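Local coordinates for DUF1214 domain-containing protein (Burkholderia cenocepacia, PDB 6ANS) that is of unknown function but belongs to the DUF1214 family and holds a phosphate ion and a sodium ion in its crystallised form, at residues M74-E79 against G91-S96; N109-A114 against L192-F197; T152-A157 against G272-Y277. One frame throughout, in Å; residues are numbered along the deposited sequence.

Interaction 1: residues M74-E79 against G91-S96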
HETATM    1  N   MSE A  74       9.514  -1.812   5.451  1.00 21.82           N
HETATM    2  CA  MSE A  74       9.201  -3.139   4.914  0.54 24.16           C
HETATM    3  C   MSE A  74       8.223  -3.091   3.768  1.00 20.06           C
HETATM    4  O   MSE A  74       8.375  -3.700   2.724  1.00 25.70           O
HETATM    5  CB  MSE A  74       8.572  -3.994   6.014  0.54 25.19           C
HETATM    6  CG  MSE A  74       9.372  -5.125   6.528  0.54 35.36           C
HETATM    7 SE   MSE A  74       8.299  -6.058   7.894  0.54 50.36          SE
HETATM    8  CE  MSE A  74       7.468  -7.287   6.635  0.54 28.47           C
ATOM      9  N   ARG A  75       7.133  -2.386   4.038  1.00 23.07           N
ATOM     10  CA  ARG A  75       6.063  -2.287   3.057  1.00 25.86           C
ATOM     11  C   ARG A  75       6.559  -1.584   1.798  1.00 24.43           C
ATOM     12  O   ARG A  75       6.315  -2.047   0.677  1.00 21.37           O
ATOM     13  CB  ARG A  75       4.871  -1.560   3.680  1.00 22.94           C
ATOM     14  CG  ARG A  75       4.122  -2.388   4.765  1.00 22.06           C
ATOM     15  CD  ARG A  75       3.354  -1.479   5.747  1.00 21.25           C
ATOM     16  NE  ARG A  75       2.422  -0.601   5.045  1.00 27.49           N
ATOM     17  CZ  ARG A  75       2.157   0.657   5.396  1.00 27.56           C
ATOM     18  NH1 ARG A  75       2.740   1.208   6.462  1.00 20.62           N
ATOM     19  NH2 ARG A  75       1.308   1.368   4.675  1.00 24.29           N
ATOM     20  N   ILE A  76       7.286  -0.471   1.973  1.00 20.74           N
ATOM     21  CA  ILE A  76       7.861   0.237   0.833  1.00 21.81           C
ATOM     22  C   ILE A  76       8.859  -0.658   0.113  1.00 22.85           C
ATOM     23  O   ILE A  76       8.842  -0.783  -1.121  1.00 18.80           O
ATOM     24  CB  ILE A  76       8.533   1.545   1.296  1.00 21.30           C
ATOM     25  CG1 ILE A  76       7.501   2.526   1.857  1.00 25.43           C
ATOM     26  CG2 ILE A  76       9.270   2.192   0.150  1.00 21.13           C
ATOM     27  CD1 ILE A  76       8.162   3.682   2.603  1.00 24.77           C
ATOM     28  N   ALA A  77       9.727  -1.311   0.884  1.00 18.92           N
ATOM     29  CA  ALA A  77      10.764  -2.154   0.313  1.00 21.83           C
ATOM     30  C   ALA A  77      10.171  -3.258  -0.555  1.00 22.29           C
ATOM     31  O   ALA A  77      10.741  -3.606  -1.592  1.00 26.04           O
ATOM     32  CB  ALA A  77      11.615  -2.742   1.439  1.00 18.95           C
ATOM     33  N   LEU A  78       9.029  -3.832  -0.142  1.00 18.66           N
ATOM     34  CA  LEU A  78       8.460  -4.951  -0.893  1.00 19.94           C
ATOM     35  C   LEU A  78       7.826  -4.489  -2.205  1.00 22.35           C
ATOM     36  O   LEU A  78       7.857  -5.211  -3.206  1.00 19.40           O
ATOM     37  CB  LEU A  78       7.440  -5.709  -0.026  1.00 21.96           C
ATOM     38  CG  LEU A  78       8.018  -6.582   1.095  1.00 25.80           C
ATOM     39  CD1 LEU A  78       6.926  -7.007   2.107  1.00 21.90           C
ATOM     40  CD2 LEU A  78       8.741  -7.813   0.531  1.00 19.21           C
ATOM     41  N   GLU A  79       7.203  -3.315  -2.210  1.00 21.79           N
ATOM     42  CA  GLU A  79       6.701  -2.777  -3.469  1.00 25.99           C
ATOM     43  C   GLU A  79       7.854  -2.434  -4.392  1.00 27.11           C
ATOM     44  O   GLU A  79       7.821  -2.740  -5.596  1.00 20.17           O
ATOM     45  CB  GLU A  79       5.830  -1.546  -3.197  1.00 18.61           C
ATOM     46  CG  GLU A  79       4.490  -1.885  -2.485  1.00 23.66           C
ATOM     47  CD  GLU A  79       3.626  -0.653  -2.180  1.00 33.83           C
ATOM     48  OE1 GLU A  79       3.875   0.428  -2.748  1.00 43.70           O
ATOM     49  OE2 GLU A  79       2.696  -0.761  -1.356  1.00 42.52           O
ATOM     50  N   GLY A  91       5.608   0.079 -13.228  1.00 29.39           N
ATOM     51  CA  GLY A  91       4.407   0.717 -12.723  1.00 31.47           C
ATOM     52  C   GLY A  91       4.762   1.611 -11.561  1.00 29.21           C
ATOM     53  O   GLY A  91       5.736   1.364 -10.846  1.00 25.47           O
ATOM     54  N   PHE A  92       3.997   2.684 -11.402  1.00 21.35           N
ATOM     55  CA  PHE A  92       4.203   3.596 -10.290  1.00 23.72           C
ATOM     56  C   PHE A  92       3.653   3.029  -8.981  1.00 25.95           C
ATOM     57  O   PHE A  92       2.601   2.383  -8.952  1.00 25.50           O
ATOM     58  CB  PHE A  92       3.544   4.946 -10.588  1.00 23.34           C
ATOM     59  CG  PHE A  92       4.292   5.783 -11.592  1.00 26.92           C
ATOM     60  CD1 PHE A  92       5.605   6.183 -11.344  1.00 23.13           C
ATOM     61  CD2 PHE A  92       3.689   6.184 -12.769  1.00 30.02           C
ATOM     62  CE1 PHE A  92       6.300   6.965 -12.263  1.00 24.34           C
ATOM     63  CE2 PHE A  92       4.376   6.964 -13.696  1.00 24.54           C
ATOM     64  CZ  PHE A  92       5.685   7.351 -13.441  1.00 26.86           C
ATOM     65  N   PHE A  93       4.371   3.283  -7.893  1.00 22.82           N
ATOM     66  CA  PHE A  93       3.814   3.177  -6.555  1.00 24.32           C
ATOM     67  C   PHE A  93       4.356   4.371  -5.785  1.00 21.71           C
ATOM     68  O   PHE A  93       5.220   5.095  -6.272  1.00 20.14           O
ATOM     69  CB  PHE A  93       4.185   1.846  -5.871  1.00 19.17           C
ATOM     70  CG  PHE A  93       5.649   1.740  -5.544  1.00 23.84           C
ATOM     71  CD1 PHE A  93       6.564   1.351  -6.517  1.00 25.50           C
ATOM     72  CD2 PHE A  93       6.113   2.054  -4.272  1.00 20.85           C
ATOM     73  CE1 PHE A  93       7.920   1.262  -6.227  1.00 24.68           C
ATOM     74  CE2 PHE A  93       7.484   1.971  -3.970  1.00 21.97           C
ATOM     75  CZ  PHE A  93       8.384   1.581  -4.957  1.00 27.22           C
ATOM     76  N   SER A  94       3.866   4.568  -4.565  1.00 23.24           N
ATOM     77  CA  SER A  94       4.264   5.717  -3.764  0.54 25.10           C
ATOM     78  C   SER A  94       5.305   5.291  -2.745  1.00 25.35           C
ATOM     79  O   SER A  94       4.984   4.509  -1.851  1.00 20.24           O
ATOM     80  CB  SER A  94       3.040   6.307  -3.061  0.54 25.46           C
ATOM     81  OG  SER A  94       3.430   7.202  -2.037  0.54 30.26           O
ATOM     82  N   PRO A  95       6.560   5.772  -2.825  1.00 22.70           N
ATOM     83  CA  PRO A  95       7.573   5.386  -1.838  1.00 22.48           C
ATOM     84  C   PRO A  95       7.512   6.179  -0.540  1.00 26.69           C
ATOM     85  O   PRO A  95       8.357   5.966   0.337  1.00 24.15           O
ATOM     86  CB  PRO A  95       8.894   5.663  -2.585  1.00 22.66           C
ATOM     87  CG  PRO A  95       8.568   6.879  -3.412  1.00 20.52           C
ATOM     88  CD  PRO A  95       7.100   6.720  -3.817  1.00 22.73           C
ATOM     89  N   SER A  96       6.577   7.114  -0.411  1.00 20.49           N
ATOM     90  CA  SER A  96       6.302   7.788   0.854  1.00 20.74           C
ATOM     91  C   SER A  96       4.928   8.426   0.753  1.00 25.80           C
ATOM     92  O   SER A  96       4.586   8.994  -0.290  1.00 24.51           O
ATOM     93  CB  SER A  96       7.338   8.859   1.203  1.00 24.04           C
ATOM     94  OG  SER A  96       8.467   8.301   1.858  1.00 23.58           O
TER
HETATM   95  O   HOH W   1       2.135   2.499  -2.965  1.00 29.18           O
HETATM   96  O   HOH W   2       5.264   2.070  -0.523  1.00 42.10           O
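Glu79 leans on Phe93 with two different parts of its side chain. Its CB sits over one face of the ring, 4.0 Å from the Phe93 centroid and displaced toward the rim, a CH-pi contact from methylene to ring. Further out the chain is extended, and the carboxylate stands nearly upright to the ring, the two planes 84° apart. This brings Glu79 OE1 to the rim at CG and CD2, on the side where CB sits, 3.2 Å from Phe93 CD2. Phe93 itself has its CG lodged between backbone N and carbonyl carbon (chi1 68°), which turns the ring back toward the helix.

The more apolar part lies one helical turn earlier. Besides Glu79 on Phe93, its tight point is Ile76 CD1, 3.2 Å from Pro95 O. The CG2 branch lies between Pro95 and Phe93 more loosely, 4.4 Å from Pro95 CB and at a similar distance from Phe93 CE2. Ala100 and Ile102 also pack on Ile76, and strand 109-115 covers Pro95 through Tyr111 and Tyr113.

The side toward Ser94 is wetter. No direct hydrogen bond spans the two segments; two waters do the work. One gives a hydrogen to Glu79 OE1 at 2.7 Å and accepts from Ser94 N; the second, which also borders Ile76, donates to Ser94 O at 2.8 Å and, more weakly, to the same Glu79 OE1.

Helix 60-83 and the loop after it are therefore joined by Ile76 lying against the Pro95 carbonyl and, more loosely, the Pro95 and Phe93 side chains, and by a hydrated carboxylate at Glu79. One firm and one weak water bond to OE1, with Arg75 of the second subunit packed on Glu79, would probably favour an ionised acid beside the aromatic ring.

Interaction 2: residues N109-A114 against L192-F197. With PO4 (phosphate ion), chain E.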
ATOM      1  N   ASN A 109       4.006  16.679  -0.959  1.00 27.52           N
ATOM      2  CA  ASN A 109       4.338  15.962  -2.176  1.00 27.45           C
ATOM      3  C   ASN A 109       3.412  14.771  -2.375  1.00 22.85           C
ATOM      4  O   ASN A 109       3.065  14.066  -1.424  1.00 26.77           O
ATOM      5  CB  ASN A 109       5.780  15.440  -2.135  1.00 27.92           C
ATOM      6  CG  ASN A 109       6.808  16.481  -2.520  1.00 27.35           C
ATOM      7  OD1 ASN A 109       6.492  17.663  -2.659  1.00 26.31           O
ATOM      8  ND2 ASN A 109       8.080  16.043  -2.663  1.00 23.96           N
ATOM      9  N   LEU A 110       3.069  14.533  -3.634  1.00 26.15           N
ATOM     10  CA  LEU A 110       2.735  13.209  -4.139  1.00 22.11           C
ATOM     11  C   LEU A 110       4.020  12.632  -4.728  1.00 28.52           C
ATOM     12  O   LEU A 110       4.563  13.174  -5.698  1.00 25.82           O
ATOM     13  CB  LEU A 110       1.646  13.274  -5.204  1.00 28.90           C
ATOM     14  CG  LEU A 110       1.253  11.946  -5.871  1.00 30.76           C
ATOM     15  CD1 LEU A 110       0.860  10.919  -4.853  1.00 39.32           C
ATOM     16  CD2 LEU A 110       0.144  12.135  -6.921  1.00 36.81           C
ATOM     17  N   TYR A 111       4.536  11.579  -4.109  1.00 20.39           N
ATOM     18  CA  TYR A 111       5.707  10.889  -4.627  1.00 28.08           C
ATOM     19  C   TYR A 111       5.256   9.717  -5.473  1.00 27.40           C
ATOM     20  O   TYR A 111       4.339   8.977  -5.093  1.00 20.88           O
ATOM     21  CB  TYR A 111       6.605  10.345  -3.516  1.00 22.07           C
ATOM     22  CG  TYR A 111       7.334  11.352  -2.673  1.00 23.31           C
ATOM     23  CD1 TYR A 111       8.526  11.929  -3.115  1.00 22.70           C
ATOM     24  CD2 TYR A 111       6.876  11.678  -1.398  1.00 20.09           C
ATOM     25  CE1 TYR A 111       9.220  12.835  -2.327  1.00 20.88           C
ATOM     26  CE2 TYR A 111       7.566  12.579  -0.595  1.00 26.31           C
ATOM     27  CZ  TYR A 111       8.743  13.152  -1.073  1.00 23.69           C
ATOM     28  OH  TYR A 111       9.433  14.035  -0.293  1.00 21.12           O
ATOM     29  N   GLN A 112       5.944   9.512  -6.587  1.00 24.27           N
ATOM     30  CA  GLN A 112       5.700   8.341  -7.408  1.00 23.01           C
ATOM     31  C   GLN A 112       7.039   7.776  -7.841  1.00 27.95           C
ATOM     32  O   GLN A 112       7.932   8.524  -8.237  1.00 24.17           O
ATOM     33  CB  GLN A 112       4.848   8.678  -8.624  1.00 20.87           C
ATOM     34  CG  GLN A 112       3.454   9.158  -8.247  1.00 25.61           C
ATOM     35  CD  GLN A 112       2.602   9.351  -9.471  1.00 31.29           C
ATOM     36  OE1 GLN A 112       2.674  10.380 -10.136  1.00 29.14           O
ATOM     37  NE2 GLN A 112       1.843   8.319  -9.820  1.00 30.52           N
ATOM     38  N   TYR A 113       7.157   6.457  -7.788  1.00 22.16           N
ATOM     39  CA  TYR A 113       8.406   5.768  -8.047  1.00 20.67           C
ATOM     40  C   TYR A 113       8.106   4.601  -8.966  1.00 26.18           C
ATOM     41  O   TYR A 113       7.125   3.877  -8.762  1.00 20.56           O
ATOM     42  CB  TYR A 113       9.020   5.287  -6.715  1.00 26.08           C
ATOM     43  CG  TYR A 113      10.335   4.530  -6.747  1.00 24.32           C
ATOM     44  CD1 TYR A 113      11.464   5.055  -6.134  1.00 23.41           C
ATOM     45  CD2 TYR A 113      10.441   3.275  -7.336  1.00 22.92           C
ATOM     46  CE1 TYR A 113      12.667   4.365  -6.120  1.00 30.99           C
ATOM     47  CE2 TYR A 113      11.651   2.574  -7.326  1.00 23.40           C
ATOM     48  CZ  TYR A 113      12.757   3.123  -6.708  1.00 27.98           C
ATOM     49  OH  TYR A 113      13.966   2.441  -6.691  1.00 29.50           O
ATOM     50  N   ALA A 114       8.952   4.414  -9.971  1.00 21.51           N
ATOM     51  CA  ALA A 114       8.898   3.222 -10.801  1.00 29.23           C
ATOM     52  C   ALA A 114      10.303   2.667 -10.974  1.00 31.39           C
ATOM     53  O   ALA A 114      11.254   3.421 -11.219  1.00 33.55           O
ATOM     54  CB  ALA A 114       8.280   3.507 -12.171  1.00 22.42           C
ATOM     55  N   LEU A 192      11.914   8.785 -10.091  1.00 25.39           N
ATOM     56  CA  LEU A 192      11.283   9.358  -8.910  1.00 27.48           C
ATOM     57  C   LEU A 192      10.591  10.651  -9.306  1.00 20.41           C
ATOM     58  O   LEU A 192      11.252  11.612  -9.714  1.00 24.79           O
ATOM     59  CB  LEU A 192      12.306   9.602  -7.799  1.00 20.56           C
ATOM     60  CG  LEU A 192      11.707  10.172  -6.515  1.00 25.92           C
ATOM     61  CD1 LEU A 192      10.519   9.323  -6.018  1.00 23.30           C
ATOM     62  CD2 LEU A 192      12.800  10.276  -5.467  1.00 20.81           C
ATOM     63  N   VAL A 193       9.269  10.668  -9.194  1.00 21.73           N
ATOM     64  CA  VAL A 193       8.455  11.811  -9.585  1.00 20.57           C
ATOM     65  C   VAL A 193       8.040  12.546  -8.324  1.00 31.31           C
ATOM     66  O   VAL A 193       7.569  11.920  -7.363  1.00 26.57           O
ATOM     67  CB  VAL A 193       7.217  11.374 -10.382  1.00 20.85           C
ATOM     68  CG1 VAL A 193       6.412  12.616 -10.852  1.00 21.33           C
ATOM     69  CG2 VAL A 193       7.583  10.453 -11.531  1.00 21.00           C
ATOM     70  N   ARG A 194       8.196  13.869  -8.326  1.00 20.89           N
ATOM     71  CA  ARG A 194       7.662  14.719  -7.266  1.00 25.59           C
ATOM     72  C   ARG A 194       6.553  15.599  -7.825  1.00 25.02           C
ATOM     73  O   ARG A 194       6.763  16.344  -8.790  1.00 28.56           O
ATOM     74  CB  ARG A 194       8.745  15.589  -6.637  1.00 21.42           C
ATOM     75  CG  ARG A 194       9.733  14.806  -5.791  1.00 25.14           C
ATOM     76  CD  ARG A 194      10.846  15.706  -5.346  1.00 23.53           C
ATOM     77  NE  ARG A 194      11.730  15.094  -4.368  1.00 25.84           N
ATOM     78  CZ  ARG A 194      12.733  14.272  -4.679  1.00 29.55           C
ATOM     79  NH1 ARG A 194      12.957  13.927  -5.951  1.00 21.34           N
ATOM     80  NH2 ARG A 194      13.513  13.794  -3.714  1.00 23.37           N
ATOM     81  N   GLN A 195       5.377  15.511  -7.222  1.00 22.75           N
ATOM     82  CA  GLN A 195       4.328  16.501  -7.426  1.00 22.84           C
ATOM     83  C   GLN A 195       4.183  17.279  -6.124  1.00 27.71           C
ATOM     84  O   GLN A 195       3.785  16.712  -5.098  1.00 25.69           O
ATOM     85  CB  GLN A 195       3.013  15.847  -7.840  1.00 23.13           C
ATOM     86  CG  GLN A 195       3.166  14.760  -8.909  1.00 25.28           C
ATOM     87  CD  GLN A 195       1.845  14.511  -9.623  1.00 28.04           C
ATOM     88  OE1 GLN A 195       0.996  15.401  -9.660  1.00 31.52           O
ATOM     89  NE2 GLN A 195       1.675  13.323 -10.215  1.00 31.84           N
ATOM     90  N   THR A 196       4.492  18.569  -6.160  1.00 23.97           N
ATOM     91  CA  THR A 196       4.522  19.380  -4.952  1.00 24.58           C
ATOM     92  C   THR A 196       3.331  20.327  -4.964  1.00 26.74           C
ATOM     93  O   THR A 196       3.211  21.174  -5.858  1.00 27.32           O
ATOM     94  CB  THR A 196       5.829  20.164  -4.848  1.00 26.60           C
ATOM     95  OG1 THR A 196       6.929  19.254  -4.887  1.00 24.55           O
ATOM     96  CG2 THR A 196       5.867  20.947  -3.535  1.00 31.71           C
ATOM     97  N   PHE A 197       2.472  20.205  -3.960  1.00 26.51           N
ATOM     98  CA  PHE A 197       1.214  20.940  -3.926  1.00 25.72           C
ATOM     99  C   PHE A 197       1.349  22.193  -3.072  1.00 26.79           C
ATOM    100  O   PHE A 197       1.796  22.122  -1.919  1.00 27.40           O
ATOM    101  CB  PHE A 197       0.082  20.062  -3.385  1.00 26.39           C
ATOM    102  CG  PHE A 197      -0.254  18.925  -4.289  1.00 29.33           C
ATOM    103  CD1 PHE A 197      -1.143  19.100  -5.334  1.00 25.78           C
ATOM    104  CD2 PHE A 197       0.369  17.690  -4.127  1.00 29.55           C
ATOM    105  CE1 PHE A 197      -1.431  18.061  -6.192  1.00 32.97           C
ATOM    106  CE2 PHE A 197       0.090  16.639  -4.979  1.00 28.70           C
ATOM    107  CZ  PHE A 197      -0.815  16.828  -6.020  1.00 35.57           C
TER
HETATM  108  P   PO4 E 401      12.307  15.910  -0.861  1.00 22.15           P
HETATM  109  O1  PO4 E 401      12.150  17.406  -0.991  1.00 27.04           O
HETATM  110  O2  PO4 E 401      12.135  15.574   0.586  1.00 21.12           O
HETATM  111  O3  PO4 E 401      11.298  15.173  -1.705  1.00 24.84           O
HETATM  112  O4  PO4 E 401      13.694  15.571  -1.345  1.00 24.24           O
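Arg194 passes beside Asn109 and Tyr111 on its way to a phosphate ion. CB starts near Asn109 ND2. CG lies 3.7 Å from Asn109 ND2 and also approaches the Tyr111 ring at CE1. CD continues the straight run (chi2 173°, chi3 171°) past the same amide and comes near phosphate O3. NE then donates to phosphate O3 at 2.7 Å, a bond of 163°, and at the tip NH2 reaches phosphate O4 at 3.0 Å, with a weak second bond to O3 and a further hydrogen bond to the backbone O of Gly271. The phosphate thus meets the guanidinium at its edge. Tyr111 OH donates to phosphate O3 as well, at 2.6 Å, so this one oxygen is gripped by both strands; Tyr278 OH and Arg366 NE also bond the ion. The ion probably came from the crystallisation liquor, but the setting is consistent with an anion-binding pocket.

The two backbones form an antiparallel pair, with Leu110–Gln195 and Gln112–Val193 as the hydrogen-bonded pairs. On the same face of the sheet as Arg194 and Tyr111, Thr196 OG1 donates to Asn109 OD1 at 2.8 Å from above the carbonyl plane. On the other face, Gln195 NE2 reaches Gln112 OE1 at 3.1 Å, while Gln195 OE1 takes the backbone N of Ala206.

Strand 109-115 is the outermost strand of its four-stranded sheet within this chain. Strand 188-196 lies between it and strand 133-140, and strand 207-212 covers Gln112 and Val193.

Interaction 3: residues T152-A157 against G272-Y277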
ATOM      1  N   THR A 152      20.800  10.334 -12.158  1.00 29.80           N
ATOM      2  CA  THR A 152      21.341  10.208 -13.502  1.00 33.43           C
ATOM      3  C   THR A 152      20.682  11.132 -14.528  1.00 28.55           C
ATOM      4  O   THR A 152      21.254  11.332 -15.601  1.00 30.79           O
ATOM      5  CB  THR A 152      21.225   8.753 -13.989  1.00 29.86           C
ATOM      6  OG1 THR A 152      19.868   8.296 -13.836  1.00 34.68           O
ATOM      7  CG2 THR A 152      22.168   7.851 -13.209  1.00 27.35           C
ATOM      8  N   GLY A 153      19.525  11.717 -14.227  1.00 29.61           N
ATOM      9  CA  GLY A 153      18.849  12.629 -15.138  1.00 28.07           C
ATOM     10  C   GLY A 153      17.792  13.399 -14.380  1.00 28.78           C
ATOM     11  O   GLY A 153      17.415  13.041 -13.259  1.00 24.93           O
ATOM     12  N   PHE A 154      17.308  14.467 -15.005  1.00 28.19           N
ATOM     13  CA  PHE A 154      16.385  15.351 -14.316  1.00 32.73           C
ATOM     14  C   PHE A 154      15.589  16.160 -15.329  1.00 31.46           C
ATOM     15  O   PHE A 154      16.130  16.601 -16.339  1.00 29.46           O
ATOM     16  CB  PHE A 154      17.117  16.295 -13.349  1.00 24.84           C
ATOM     17  CG  PHE A 154      16.184  17.166 -12.569  1.00 35.57           C
ATOM     18  CD1 PHE A 154      15.538  16.673 -11.439  1.00 29.01           C
ATOM     19  CD2 PHE A 154      15.923  18.468 -12.978  1.00 32.37           C
ATOM     20  CE1 PHE A 154      14.650  17.474 -10.715  1.00 30.25           C
ATOM     21  CE2 PHE A 154      15.052  19.271 -12.268  1.00 33.72           C
ATOM     22  CZ  PHE A 154      14.407  18.773 -11.129  1.00 29.55           C
ATOM     23  N   LEU A 155      14.302  16.341 -15.050  1.00 29.56           N
ATOM     24  CA  LEU A 155      13.453  17.180 -15.887  1.00 30.42           C
ATOM     25  C   LEU A 155      12.374  17.802 -15.015  1.00 33.09           C
ATOM     26  O   LEU A 155      11.721  17.094 -14.242  1.00 33.95           O
ATOM     27  CB  LEU A 155      12.821  16.359 -17.017  1.00 33.76           C
ATOM     28  CG  LEU A 155      11.802  17.005 -17.944  1.00 29.36           C
ATOM     29  CD1 LEU A 155      12.455  18.070 -18.791  1.00 27.72           C
ATOM     30  CD2 LEU A 155      11.145  15.954 -18.831  1.00 32.87           C
ATOM     31  N   ASP A 156      12.230  19.121 -15.113  1.00 32.60           N
ATOM     32  CA  ASP A 156      11.172  19.871 -14.441  1.00 30.52           C
ATOM     33  C   ASP A 156      10.556  20.828 -15.463  1.00 40.73           C
ATOM     34  O   ASP A 156      10.756  20.686 -16.677  1.00 37.50           O
ATOM     35  CB  ASP A 156      11.693  20.586 -13.187  1.00 33.88           C
ATOM     36  CG  ASP A 156      12.709  21.680 -13.495  1.00 44.31           C
ATOM     37  OD1 ASP A 156      12.967  21.984 -14.680  1.00 44.36           O
ATOM     38  OD2 ASP A 156      13.261  22.243 -12.523  1.00 46.52           O
ATOM     39  N   ALA A 157       9.809  21.836 -14.971  1.00 44.79           N
ATOM     40  CA  ALA A 157       9.123  22.787 -15.861  1.00 48.90           C
ATOM     41  C   ALA A 157      10.095  23.601 -16.712  1.00 56.27           C
ATOM     42  O   ALA A 157       9.715  24.099 -17.780  1.00 55.16           O
ATOM     43  CB  ALA A 157       8.256  23.755 -15.061  1.00 40.25           C
ATOM     44  N   GLY A 272      17.737  13.539  -3.377  1.00 24.71           N
ATOM     45  CA  GLY A 272      17.117  14.842  -3.344  1.00 24.38           C
ATOM     46  C   GLY A 272      16.793  15.360  -4.736  1.00 23.10           C
ATOM     47  O   GLY A 272      17.193  14.825  -5.769  1.00 30.94           O
ATOM     48  N   ASP A 273      16.039  16.446  -4.743  1.00 23.37           N
ATOM     49  CA  ASP A 273      15.659  17.121  -5.973  1.00 24.09           C
ATOM     50  C   ASP A 273      16.623  18.277  -6.174  1.00 25.39           C
ATOM     51  O   ASP A 273      16.742  19.120  -5.271  1.00 25.65           O
ATOM     52  CB  ASP A 273      14.209  17.615  -5.877  1.00 23.79           C
ATOM     53  CG  ASP A 273      13.739  18.411  -7.118  1.00 24.73           C
ATOM     54  OD1 ASP A 273      14.530  19.187  -7.687  1.00 27.54           O
ATOM     55  OD2 ASP A 273      12.545  18.285  -7.499  1.00 25.76           O
ATOM     56  N   PRO A 274      17.311  18.370  -7.316  1.00 26.36           N
ATOM     57  CA  PRO A 274      18.354  19.405  -7.478  1.00 30.41           C
ATOM     58  C   PRO A 274      17.842  20.835  -7.513  1.00 34.89           C
ATOM     59  O   PRO A 274      18.682  21.746  -7.506  1.00 35.71           O
ATOM     60  CB  PRO A 274      19.014  19.036  -8.814  1.00 28.70           C
ATOM     61  CG  PRO A 274      17.965  18.283  -9.554  1.00 27.93           C
ATOM     62  CD  PRO A 274      17.243  17.480  -8.486  1.00 26.34           C
ATOM     63  N   ASN A 275      16.519  21.069  -7.570  1.00 30.16           N
ATOM     64  CA  ASN A 275      15.974  22.413  -7.394  1.00 31.05           C
ATOM     65  C   ASN A 275      15.879  22.833  -5.943  1.00 28.42           C
ATOM     66  O   ASN A 275      15.588  24.002  -5.676  1.00 30.08           O
ATOM     67  CB  ASN A 275      14.564  22.544  -7.990  1.00 31.05           C
ATOM     68  CG  ASN A 275      14.577  22.588  -9.490  1.00 32.19           C
ATOM     69  OD1 ASN A 275      15.496  23.143 -10.100  1.00 32.00           O
ATOM     70  ND2 ASN A 275      13.556  22.009 -10.101  1.00 29.14           N
ATOM     71  N   ILE A 276      16.123  21.929  -5.007  1.00 27.55           N
ATOM     72  CA  ILE A 276      15.784  22.150  -3.611  1.00 31.47           C
ATOM     73  C   ILE A 276      17.053  22.388  -2.811  1.00 37.20           C
ATOM     74  O   ILE A 276      18.039  21.654  -2.947  1.00 36.83           O
ATOM     75  CB  ILE A 276      14.993  20.967  -3.038  1.00 25.41           C
ATOM     76  CG1 ILE A 276      13.767  20.695  -3.915  1.00 25.05           C
ATOM     77  CG2 ILE A 276      14.605  21.258  -1.605  1.00 25.10           C
ATOM     78  CD1 ILE A 276      12.827  19.661  -3.321  1.00 25.96           C
ATOM     79  N   TYR A 277      17.015  23.412  -1.974  1.00 37.14           N
ATOM     80  CA  TYR A 277      18.040  23.684  -0.982  1.00 31.36           C
ATOM     81  C   TYR A 277      17.483  23.272   0.377  1.00 31.16           C
ATOM     82  O   TYR A 277      16.418  23.753   0.787  1.00 30.60           O
ATOM     83  CB  TYR A 277      18.416  25.169  -1.020  1.00 30.13           C
ATOM     84  CG  TYR A 277      19.663  25.534  -0.260  1.00 34.74           C
ATOM     85  CD1 TYR A 277      19.602  25.866   1.085  1.00 36.23           C
ATOM     86  CD2 TYR A 277      20.901  25.588  -0.898  1.00 39.73           C
ATOM     87  CE1 TYR A 277      20.737  26.233   1.786  1.00 36.60           C
ATOM     88  CE2 TYR A 277      22.057  25.950  -0.200  1.00 38.59           C
ATOM     89  CZ  TYR A 277      21.960  26.270   1.141  1.00 39.35           C
ATOM     90  OH  TYR A 277      23.077  26.623   1.857  1.00 44.18           O
TER
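Pro274 sets the CG–CD edge of its ring on the face of Phe154 from a type I beta turn, Asp273 to Ile276, that also contains an Asx turn. Its CG stands over the centre of the Phe154 ring, 3.5 Å from the centroid and 14° off the normal, a close CH-pi contact. Pro274 CD adds to it at 3.4 Å from Phe154 CE1. The aromatic side chain can reach this far because its CG is swung opposite the backbone N (chi1 -177°), carrying the ring out from strand 151-155 toward the turn.

Next to the ring is the polar half of the first shell. Asn275 ND2 comes to the ring's edge, 3.5 Å from Phe154 CZ, with amide and ring planes almost perpendicular. The same nitrogen donates to Asp156 OD2 in a bond of 168°; the modelled separation of 2.5 Å between Asn275 ND2 and Asp156 OD2 is very short, and its exact length is doubtful. Carboxylate and amide approach from opposite directions and lie nearly coplanar.

Further out, both partners of this bond have other partners. Lys158 forms a salt bridge with Asp156 OD2 and a hydrogen bond with Asn275 OD1, so one ammonium spans the pair and probably eases the burial of the acid. Tyr133 OH binds both Asn275 ND2 and Asp273 OD2, and Ser135 is a further partner of Asp273 OD2. In this way strand 133-140 helps to position the turn that leads into strand 276-284.

The turn is braced internally too. Its backbone closes from Ile276 N to Asp273 O at 2.9 Å, and the Asx turn is fixed by Asn275 N donating to Asp273 OD1 at 2.7 Å, meeting that oxygen nearly along its C-O bond.

Overall arrangement
From the N terminus, interaction 1 comes first and closes a short excursion: eleven residues, the first four still helical, separate 74-79 from 91-96, which packs back on the helix. It is complete before interaction 2 opens, but the two touch where Phe93 O and Tyr113 N probably share a hydrogen bond, laying the loop along strand 109-115. Interaction 2 closes 77 intervening residues and crosses interaction 3, which opens at strand 151-155 before 192-197 is reached and closes 114 residues later. Interaction 3 joins the far edge strand of the same sheet to the turn entering a second sheet at 276-284. Arg194 packs against Asp273 and Gly272, so interactions 2 and 3 meet near the phosphate.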